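Local coordinates for protein exocyst complex component EXO70 (Saccharomyces cerevisiae, PDB 2B1E) that forms part of the exocyst complex, which tethers secretory vesicles to sites of exocytosis, and plays a role in assembling that complex, at residues A[98-102]-A[103-107]; A[145-148]-A[149-153]. One frame throughout, in Å; residues are numbered along the deposited sequence.

Contact 1 (A[98-102]-A[103-107]); sequences KPFDP and QINIT
D101 meets the opening turn of helix 102-108 through both its backbone and its side chain. Its carbonyl O accepts from I104 N at 3.2 Å, with the donor standing above the carbonyl plane. Its carboxylate, with CG swung beside the carbonyl carbon (chi1 -176°), brings OD1 to Q103 N at 2.7 Å. That capping bond is weak and bent, and the place of OD1 is itself less certain. One residue on, P102 O takes I106 N in a nearly straight bond of 2.9 Å, the first regular helical one here. Q103 O has two donors, T107 N at 3.0 Å and T107 OG1 at 2.9 Å, arriving from opposite faces of its plane. The Q103 amide leads away from D101, and its NE2 bonds to S182 OG. The F100 ring, just before the cap, and the buried N105 amide cross at about a right angle, their planes 60° apart, with ND2 3.1 Å from CE1. F112 stacks edge-to-face with the same ring. With an alanine here, the N105 amide would probably lose the ring it crosses and F112 its edge-to-face partner, leaving both freer to turn. An aspartate N-cap followed by proline, which has no N-H to satisfy, is a classic helix start; this one begins a short helix packed against helix 180-201 in a rod built of helices.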
loop_
_atom_site.group_PDB
_atom_site.type_symbol
_atom_site.label_atom_id
_atom_site.label_comp_id
_atom_site.label_asym_id
_atom_site.label_seq_id
_atom_site.Cartn_x
_atom_site.Cartn_y
_atom_site.Cartn_z
ATOM N N LYS A 98 36.875 -7.457 3.790
ATOM C CA LYS A 98 36.378 -8.704 3.210
ATOM C C LYS A 98 34.855 -8.770 3.149
ATOM O O LYS A 98 34.160 -8.107 3.925
ATOM C CB LYS A 98 36.888 -9.915 4.004
ATOM C CG LYS A 98 38.364 -9.872 4.362
ATOM C CD LYS A 98 39.263 -9.713 3.141
ATOM C CE LYS A 98 40.735 -9.697 3.562
ATOM N NZ LYS A 98 41.680 -9.473 2.418
ATOM N N PRO A 99 34.316 -9.572 2.219
ATOM C CA PRO A 99 32.865 -9.704 2.094
ATOM C C PRO A 99 32.293 -10.124 3.444
ATOM O O PRO A 99 32.923 -10.875 4.190
ATOM C CB PRO A 99 32.707 -10.790 1.035
ATOM C CG PRO A 99 33.918 -10.589 0.169
ATOM C CD PRO A 99 35.007 -10.373 1.192
ATOM N N PHE A 100 31.103 -9.640 3.763
ATOM C CA PHE A 100 30.493 -9.975 5.036
ATOM C C PHE A 100 28.986 -9.978 4.899
ATOM O O PHE A 100 28.444 -9.356 3.992
ATOM C CB PHE A 100 30.921 -8.958 6.097
ATOM C CG PHE A 100 30.376 -7.579 5.865
ATOM C CD1 PHE A 100 29.059 -7.267 6.211
ATOM C CD2 PHE A 100 31.163 -6.602 5.273
ATOM C CE1 PHE A 100 28.538 -6.004 5.966
ATOM C CE2 PHE A 100 30.650 -5.331 5.023
ATOM C CZ PHE A 100 29.337 -5.032 5.370
ATOM N N ASP A 101 28.316 -10.686 5.801
ATOM C CA ASP A 101 26.863 -10.750 5.785
ATOM C C ASP A 101 26.348 -9.492 6.480
ATOM O O ASP A 101 26.523 -9.322 7.685
ATOM C CB ASP A 101 26.375 -11.999 6.523
ATOM C CG ASP A 101 24.873 -12.157 6.454
ATOM O OD1 ASP A 101 24.165 -11.162 6.709
ATOM O OD2 ASP A 101 24.398 -13.270 6.149
ATOM N N PRO A 102 25.710 -8.588 5.720
ATOM C CA PRO A 102 25.167 -7.330 6.250
ATOM C C PRO A 102 24.132 -7.540 7.359
ATOM O O PRO A 102 24.046 -6.747 8.298
ATOM C CB PRO A 102 24.542 -6.674 5.017
ATOM C CG PRO A 102 25.299 -7.288 3.863
ATOM C CD PRO A 102 25.406 -8.722 4.287
ATOM N N GLN A 103 23.353 -8.610 7.238
ATOM C CA GLN A 103 22.312 -8.932 8.214
ATOM C C GLN A 103 22.831 -8.925 9.646
ATOM O O GLN A 103 22.087 -8.614 10.574
ATOM C CB GLN A 103 21.694 -10.295 7.899
ATOM C CG GLN A 103 20.508 -10.651 8.774
ATOM C CD GLN A 103 19.446 -9.567 8.774
ATOM O OE1 GLN A 103 19.366 -8.758 9.699
ATOM N NE2 GLN A 103 18.635 -9.537 7.728
ATOM N N ILE A 104 24.101 -9.276 9.827
ATOM C CA ILE A 104 24.699 -9.284 11.159
ATOM C C ILE A 104 24.815 -7.849 11.664
ATOM O O ILE A 104 24.345 -7.523 12.756
ATOM C CB ILE A 104 26.105 -9.931 11.142
ATOM C CG1 ILE A 104 25.979 -11.427 10.834
ATOM C CG2 ILE A 104 26.813 -9.686 12.476
ATOM C CD1 ILE A 104 27.297 -12.126 10.612
ATOM N N ASN A 105 25.436 -6.992 10.860
ATOM C CA ASN A 105 25.601 -5.589 11.222
ATOM C C ASN A 105 24.242 -4.970 11.536
ATOM O O ASN A 105 24.087 -4.260 12.531
ATOM C CB ASN A 105 26.266 -4.830 10.074
ATOM C CG ASN A 105 27.679 -5.297 9.815
ATOM O OD1 ASN A 105 28.639 -4.744 10.356
ATOM N ND2 ASN A 105 27.816 -6.337 9.003
ATOM N N ILE A 106 23.260 -5.244 10.683
ATOM C CA ILE A 106 21.915 -4.714 10.878
ATOM C C ILE A 106 21.353 -5.154 12.230
ATOM O O ILE A 106 20.945 -4.325 13.045
ATOM C CB ILE A 106 20.961 -5.195 9.767
ATOM C CG1 ILE A 106 21.368 -4.575 8.429
ATOM C CG2 ILE A 106 19.526 -4.826 10.112
ATOM C CD1 ILE A 106 20.530 -5.044 7.264
ATOM N N THR A 107 21.339 -6.462 12.462
ATOM C CA THR A 107 20.825 -7.006 13.711
ATOM C C THR A 107 21.565 -6.435 14.915
ATOM O O THR A 107 20.947 -6.102 15.926
ATOM C CB THR A 107 20.935 -8.544 13.729
ATOM O OG1 THR A 107 20.144 -9.086 12.663
ATOM C CG2 THR A 107 20.439 -9.105 15.055
#

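Contact 2 (A[145-148]-A[149-153]); sequences GERS and KLILK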
loop_
_atom_site.group_PDB
_atom_site.type_symbol
_atom_site.label_atom_id
_atom_site.label_comp_id
_atom_site.label_asym_id
_atom_site.label_seq_id
_atom_site.Cartn_x
_atom_site.Cartn_y
_atom_site.Cartn_z
ATOM N N GLY A 145 35.720 -1.762 -10.353
ATOM C CA GLY A 145 35.673 -3.212 -10.393
ATOM C C GLY A 145 35.824 -3.864 -9.035
ATOM O O GLY A 145 35.066 -4.766 -8.693
ATOM N N GLU A 146 36.794 -3.406 -8.252
ATOM C CA GLU A 146 37.027 -3.983 -6.936
ATOM C C GLU A 146 35.889 -3.710 -5.954
ATOM O O GLU A 146 35.491 -4.599 -5.203
ATOM C CB GLU A 146 38.346 -3.472 -6.352
ATOM C CG GLU A 146 39.594 -3.959 -7.082
ATOM C CD GLU A 146 39.623 -5.472 -7.263
ATOM O OE1 GLU A 146 39.541 -6.208 -6.256
ATOM O OE2 GLU A 146 39.730 -5.927 -8.421
ATOM N N ARG A 147 35.369 -2.488 -5.958
ATOM C CA ARG A 147 34.284 -2.131 -5.060
ATOM C C ARG A 147 32.987 -2.873 -5.368
ATOM O O ARG A 147 32.363 -3.429 -4.466
ATOM C CB ARG A 147 34.032 -0.621 -5.095
ATOM C CG ARG A 147 35.121 0.215 -4.427
ATOM C CD ARG A 147 35.234 -0.127 -2.948
ATOM N NE ARG A 147 33.945 -0.005 -2.275
ATOM C CZ ARG A 147 33.702 -0.422 -1.034
ATOM N NH1 ARG A 147 34.665 -0.993 -0.320
ATOM N NH2 ARG A 147 32.495 -0.274 -0.511
ATOM N N SER A 148 32.580 -2.895 -6.633
ATOM C CA SER A 148 31.337 -3.569 -6.980
ATOM C C SER A 148 31.417 -5.076 -6.736
ATOM O O SER A 148 30.408 -5.711 -6.438
ATOM C CB SER A 148 30.932 -3.269 -8.434
ATOM O OG SER A 148 31.922 -3.683 -9.349
ATOM N N LYS A 149 32.609 -5.651 -6.842
ATOM C CA LYS A 149 32.744 -7.081 -6.596
ATOM C C LYS A 149 32.554 -7.367 -5.108
ATOM O O LYS A 149 31.833 -8.292 -4.733
ATOM C CB LYS A 149 34.112 -7.591 -7.063
ATOM C CG LYS A 149 34.264 -7.632 -8.579
ATOM C CD LYS A 149 35.496 -8.420 -9.019
ATOM C CE LYS A 149 36.801 -7.800 -8.523
ATOM N NZ LYS A 149 37.008 -7.979 -7.051
ATOM N N LEU A 150 33.187 -6.555 -4.270
ATOM C CA LEU A 150 33.101 -6.706 -2.826
ATOM C C LEU A 150 31.644 -6.601 -2.355
ATOM O O LEU A 150 31.140 -7.477 -1.645
ATOM C CB LEU A 150 33.931 -5.620 -2.143
ATOM C CG LEU A 150 34.396 -5.788 -0.689
ATOM C CD1 LEU A 150 34.705 -4.413 -0.116
ATOM C CD2 LEU A 150 33.342 -6.475 0.159
ATOM N N ILE A 151 30.976 -5.522 -2.754
ATOM C CA ILE A 151 29.591 -5.284 -2.360
ATOM C C ILE A 151 28.642 -6.371 -2.856
ATOM O O ILE A 151 27.740 -6.794 -2.132
ATOM C CB ILE A 151 29.107 -3.913 -2.875
ATOM C CG1 ILE A 151 29.993 -2.811 -2.288
ATOM C CG2 ILE A 151 27.641 -3.689 -2.482
ATOM C CD1 ILE A 151 29.708 -1.424 -2.836
ATOM N N LEU A 152 28.834 -6.821 -4.088
ATOM C CA LEU A 152 27.976 -7.868 -4.623
ATOM C C LEU A 152 28.083 -9.140 -3.776
ATOM O O LEU A 152 27.093 -9.854 -3.588
ATOM C CB LEU A 152 28.340 -8.153 -6.077
ATOM C CG LEU A 152 27.909 -7.054 -7.057
ATOM C CD1 LEU A 152 28.467 -7.349 -8.441
ATOM C CD2 LEU A 152 26.378 -6.964 -7.097
ATOM N N LYS A 153 29.280 -9.410 -3.257
ATOM C CA LYS A 153 29.510 -10.586 -2.419
ATOM C C LYS A 153 28.797 -10.426 -1.078
ATOM O O LYS A 153 28.345 -11.402 -0.483
ATOM C CB LYS A 153 31.009 -10.790 -2.185
ATOM C CG LYS A 153 31.769 -11.332 -3.391
ATOM C CD LYS A 153 33.272 -11.283 -3.153
ATOM C CE LYS A 153 34.048 -11.922 -4.295
ATOM N NZ LYS A 153 33.849 -13.394 -4.341
#
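The end of R147 meets L150 and I151 along one side of helix 136-155, while E146 and K149 pair on another, the i to i+3 and i to i+4 neighbours of an ordinary alpha-helical turn in this all-helical rod. R147 and L150 run side by side and point the same way. NH1 comes within 3.4 Å of L150 CD1. I151 instead lies obliquely across the arginine, its CD1 3.8 Å from NH2. The R147 chain curls at chi2 and chi3 (-62° and -54°), which carries the guanidinium forward along the helix to these two methyls. Although buried, the group is well supplied with partners: NH2 forms a salt bridge with E194 on helix 180-201, and NH1 bonds to Y115 OH. I216 of helix 209-233 and L197 of helix 180-201 touch the R147 side chain, so the charge sits among packed helices.

E146 and K149 likewise lie alongside each other. Bends near the end of the lysine chain bring NZ back to OE1, 3.2 Å away, in a salt bridge, NZ standing above the carboxylate plane, 55° out of it. On its way the lysine passes beyond the end of a backbone carbonyl, with CG 3.0 Å from G145 O, the same oxygen that accepts from K149 N. S148 OG turns back to V144 O one turn earlier, so the buried hydroxyl is satisfied within its own helix. Backbone bonds tie the turn together, that from I151 N to R147 O being almost straight. The next of them, from L152 N, meets S148 O from above the carbonyl plane, and L152 CB lies 3.2 Å from that same oxygen.

Contact 1 comes first along the chain, its centre about 15 Å from that of contact 2, and the two touch where the loop before helix 102-108 runs past helix 136-155. P99 CG packs on K153 CD at 3.5 Å, and P99 CA lies 3.8 Å from L150 CD2, so a lysine methylene and a leucine methyl of contact 2 meet P99, two residues before the cap of contact 1. Helix 180-201 joins both: F190 touches F100 and P102 of contact 1 and I151 of contact 2. Together the two contacts form one piece of helical packing, in which helix 180-201 lies against a helix start and a turn in the second half of helix 136-155.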